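Local structure of transcriptional regulator, marR family, putative (Sulfolobus solfataricus, 3F3X) at residues Arg112-Val115 with Asn116-Ser120; Gly20-Lys23 with Glu24-Arg28. The protein probably acts as a DNA-binding transcription factor of the MarR family, forming a dimer of winged helix-turn-helix subunits. One frame throughout, in Å; residues are numbered along the deposited sequence.

Contact 1: Arg112-Val115 with Asn116-Ser120; sequences RNLV and NEMLS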
# COMPACT_ATOMS: atom_id res chain seq x y z
N ARG A 112 8.80 13.44 -7.45
CA ARG A 112 9.12 14.42 -6.42
C ARG A 112 8.18 15.64 -6.49
O ARG A 112 7.67 16.10 -5.47
CB ARG A 112 10.56 14.89 -6.58
CG ARG A 112 11.13 15.66 -5.40
CD ARG A 112 12.43 16.35 -5.81
NE ARG A 112 12.16 17.34 -6.85
CZ ARG A 112 13.05 17.77 -7.74
NH1 ARG A 112 14.29 17.28 -7.73
NH2 ARG A 112 12.70 18.67 -8.64
N ASN A 113 7.97 16.15 -7.70
CA ASN A 113 7.10 17.30 -7.89
C ASN A 113 5.65 16.94 -7.57
O ASN A 113 4.93 17.72 -6.95
CB ASN A 113 7.20 17.84 -9.32
CG ASN A 113 8.55 18.47 -9.62
OD1 ASN A 113 9.22 18.96 -8.72
ND2 ASN A 113 8.94 18.47 -10.89
N LEU A 114 5.24 15.75 -8.01
CA LEU A 114 3.88 15.27 -7.77
C LEU A 114 3.62 15.20 -6.27
O LEU A 114 2.61 15.70 -5.79
CB LEU A 114 3.68 13.89 -8.39
CG LEU A 114 2.28 13.29 -8.21
CD1 LEU A 114 1.24 14.23 -8.81
CD2 LEU A 114 2.22 11.93 -8.88
N VAL A 115 4.52 14.57 -5.53
CA VAL A 115 4.34 14.44 -4.08
C VAL A 115 4.43 15.80 -3.41
O VAL A 115 3.65 16.12 -2.50
CB VAL A 115 5.39 13.50 -3.47
CG1 VAL A 115 5.23 13.47 -1.95
CG2 VAL A 115 5.21 12.10 -4.05
N ASN A 116 5.38 16.61 -3.85
CA ASN A 116 5.52 17.94 -3.28
C ASN A 116 4.24 18.74 -3.49
O ASN A 116 3.77 19.42 -2.59
CB ASN A 116 6.68 18.67 -3.96
CG ASN A 116 6.77 20.15 -3.56
OD1 ASN A 116 6.28 21.03 -4.27
ND2 ASN A 116 7.42 20.43 -2.43
N GLU A 117 3.67 18.64 -4.69
CA GLU A 117 2.44 19.37 -5.00
C GLU A 117 1.30 18.96 -4.09
O GLU A 117 0.59 19.77 -3.52
CB GLU A 117 1.98 19.13 -6.45
CG GLU A 117 1.25 17.80 -6.66
CD GLU A 117 0.51 17.71 -7.98
OE1 GLU A 117 -0.73 17.89 -7.98
OE2 GLU A 117 1.16 17.47 -9.02
N MET A 118 1.16 17.66 -3.93
CA MET A 118 0.09 17.13 -3.13
C MET A 118 0.21 17.37 -1.65
O MET A 118 -0.79 17.72 -1.02
CB MET A 118 -0.07 15.64 -3.37
CG MET A 118 -0.36 15.24 -4.81
SD MET A 118 -0.85 13.48 -4.82
CE MET A 118 0.73 12.60 -4.48
N LEU A 119 1.41 17.22 -1.11
CA LEU A 119 1.63 17.35 0.33
C LEU A 119 2.31 18.66 0.70
O LEU A 119 3.03 18.73 1.70
CB LEU A 119 2.49 16.18 0.82
CG LEU A 119 2.03 14.76 0.47
CD1 LEU A 119 2.95 13.73 1.13
CD2 LEU A 119 0.59 14.58 0.95
N SER A 120 2.04 19.68 -0.09
CA SER A 120 2.64 20.98 0.13
C SER A 120 2.47 21.55 1.53
O SER A 120 3.41 22.14 2.08
CB SER A 120 2.09 21.98 -0.89
OG SER A 120 0.68 22.12 -0.74

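Contact 2: Gly20-Lys23 with Glu24-Arg28; sequences GSIK and EFNNR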
# COMPACT_ATOMS: atom_id res chain seq x y z
N GLY A 20 -4.24 4.84 -2.93
CA GLY A 20 -4.50 6.09 -3.62
C GLY A 20 -3.28 6.64 -4.33
O GLY A 20 -3.36 7.02 -5.50
N SER A 21 -2.15 6.68 -3.64
CA SER A 21 -0.93 7.22 -4.23
C SER A 21 -0.36 6.37 -5.36
O SER A 21 0.11 6.92 -6.36
CB SER A 21 0.14 7.42 -3.16
OG SER A 21 0.64 6.18 -2.69
N ILE A 22 -0.41 5.05 -5.22
CA ILE A 22 0.14 4.19 -6.27
C ILE A 22 -0.62 4.36 -7.59
O ILE A 22 -0.03 4.28 -8.66
CB ILE A 22 0.11 2.69 -5.90
CG1 ILE A 22 0.88 1.90 -6.95
CG2 ILE A 22 -1.33 2.19 -5.82
CD1 ILE A 22 0.92 0.41 -6.71
N LYS A 23 -1.93 4.59 -7.50
CA LYS A 23 -2.72 4.77 -8.71
C LYS A 23 -2.23 6.04 -9.40
O LYS A 23 -2.07 6.08 -10.62
CB LYS A 23 -4.21 4.91 -8.38
CG LYS A 23 -5.08 5.06 -9.62
CD LYS A 23 -6.53 5.36 -9.28
CE LYS A 23 -7.34 5.62 -10.54
NZ LYS A 23 -8.74 6.04 -10.24
N GLU A 24 -2.00 7.09 -8.61
CA GLU A 24 -1.53 8.35 -9.17
C GLU A 24 -0.11 8.21 -9.70
O GLU A 24 0.20 8.71 -10.78
CB GLU A 24 -1.58 9.45 -8.12
CG GLU A 24 -2.99 9.80 -7.69
CD GLU A 24 -3.17 11.29 -7.47
OE1 GLU A 24 -2.87 12.06 -8.41
OE2 GLU A 24 -3.61 11.69 -6.37
N PHE A 25 0.73 7.52 -8.94
CA PHE A 25 2.12 7.30 -9.35
C PHE A 25 2.20 6.53 -10.66
O PHE A 25 2.88 6.97 -11.59
CB PHE A 25 2.88 6.53 -8.26
CG PHE A 25 3.20 7.34 -7.04
CD1 PHE A 25 2.79 8.66 -6.93
CD2 PHE A 25 3.93 6.78 -5.99
CE1 PHE A 25 3.09 9.42 -5.80
CE2 PHE A 25 4.24 7.52 -4.86
CZ PHE A 25 3.82 8.85 -4.76
N ASN A 26 1.52 5.39 -10.73
CA ASN A 26 1.53 4.58 -11.94
C ASN A 26 0.90 5.30 -13.14
O ASN A 26 1.35 5.13 -14.27
CB ASN A 26 0.81 3.24 -11.72
CG ASN A 26 1.63 2.27 -10.88
OD1 ASN A 26 2.86 2.36 -10.82
ND2 ASN A 26 0.96 1.31 -10.26
N ASN A 27 -0.14 6.09 -12.88
CA ASN A 27 -0.81 6.82 -13.94
C ASN A 27 0.14 7.86 -14.53
O ASN A 27 0.33 7.92 -15.75
CB ASN A 27 -2.06 7.53 -13.42
CG ASN A 27 -2.72 8.36 -14.49
OD1 ASN A 27 -2.83 9.59 -14.37
ND2 ASN A 27 -3.15 7.71 -15.57
N ARG A 28 0.76 8.66 -13.66
CA ARG A 28 1.69 9.70 -14.05
C ARG A 28 2.91 9.13 -14.78
O ARG A 28 3.22 9.54 -15.90
CB ARG A 28 2.16 10.46 -12.81
CG ARG A 28 2.55 11.89 -13.04
CD ARG A 28 1.32 12.77 -13.14
NE ARG A 28 1.68 14.14 -12.83
CZ ARG A 28 0.83 15.12 -12.58
NH1 ARG A 28 -0.48 14.91 -12.60
NH2 ARG A 28 1.30 16.32 -12.29

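Contact 1: Arg112-Val115 with Asn116-Ser120
Val-115 and Leu-119 lie side by side on the last turn of helix 98-118, in a MarR-type winged helix-turn-helix protein. Backbone bonds come first. Asn-116 N reaches Arg-112 O at 2.9 Å, Glu-117 N reaches Asn-113 O at 2.7 Å, and Leu-119 N closes the run on Val-115 O at 2.9 Å. Met-118 N also bonds to Leu-114 O, but the position of that oxygen is less certain. Leu-119 is the first residue to leave helical backbone angles, yet its N-H still completes an ordinary i to i+4 bond.

Apolar packing forms the buried side. Val-115 CG1 lies anti to its own backbone N (chi1 176°), which carries it down the helix until it meets Leu-119 CD1 at 3.8 Å; the two side chains point the same way. Next to them Leu-114 CG meets Met-118 CE at 4.1 Å, with the thioether chain bent at its last torsion to bring the methyl over. At the dimer interface Leu-119 also packs on Ile-135 of the second subunit.

Polar groups keep mainly to the outer side. Arg-112 NH2 makes a weak 3.5 Å bond to Asn-113 OD1, while its stronger partner is Glu-109, nearly one turn back, through a salt bridge. At the helix end, Leu-119 O accepts a hydrogen bond from Lys-7 NZ of the second subunit.

Contact 2: Gly20-Lys23 with Glu24-Arg28
The ring of Phe-25 folds back over the carbonyl of Ser-21, one turn earlier in the same helix. Ser-21 O sits over one ring face, 3.2 Å from Phe-25 CD1, and the same oxygen takes the N-H of Phe-25 at 2.7 Å. With CG anti to the carbonyl carbon (chi1 -73°), the ring is thrown back toward the preceding turn and lies against the peptide group. One residue further on, Ile-22 CG1 touches Asn-26 ND2 at 3.4 Å as the two side chains pass at a slant, and Asn-26 N bonds to Ile-22 O at 2.8 Å, nearly straight at the hydrogen (171°). Asn-27 N to Lys-23 O, 3.0 Å, continues the helical pattern, whereas Glu-24 N to Gly-20 O is stretched and weak at 3.4 Å.

Further out, Asn-26 OD1 accepts the backbone N-H of Tyr-37, which helps fix the amide's rotation with ND2 turned to Ile-22. Ser-21 OG turns back into its own helix, where the carbonyl oxygen of Ile-17 is its main partner and that of Tyr-18 also lies within bonding reach. Phe-25 also meets the Tyr-37 ring, their planes at about 55°, and packs on Leu-114, Val-115 and Met-11 of the second subunit, the first two in its own chain. An alanine in place of Phe-25 would probably leave a gap between the helices, with all four without the ring they pack on. Helix 3-33 thus touches the start of helix 37-48 through Asn-26 and Phe-25, helix 98-118 through Glu-24, Phe-25 and Arg-28, and the second subunit through Ser-21, Glu-24 and Phe-25.

How the contacts relate
Both contacts are short helical stretches of about two turns that mix buried and exposed residues, and the buried faces meet where helix 3-33 packs on helix 98-118. Phe-25 of contact 2 reaches into contact 1: its CZ lies 3.6 Å from Val-115 CG2, and its CD1 is 3.9 Å from Leu-114 CD2. Beside this packing Met-118 SD lies 3.6 Å from Glu-24 OE2, and toward the surface a long, weak ion pair joins Glu-117 OE2 to Arg-28 NH2 at 3.5 Å. Contact 1 relies on aliphatic and thioether packing at a helix terminus; contact 2, within its helix and nearer the chain's centre, adds an aromatic ring and an amide. Each also touches the second subunit.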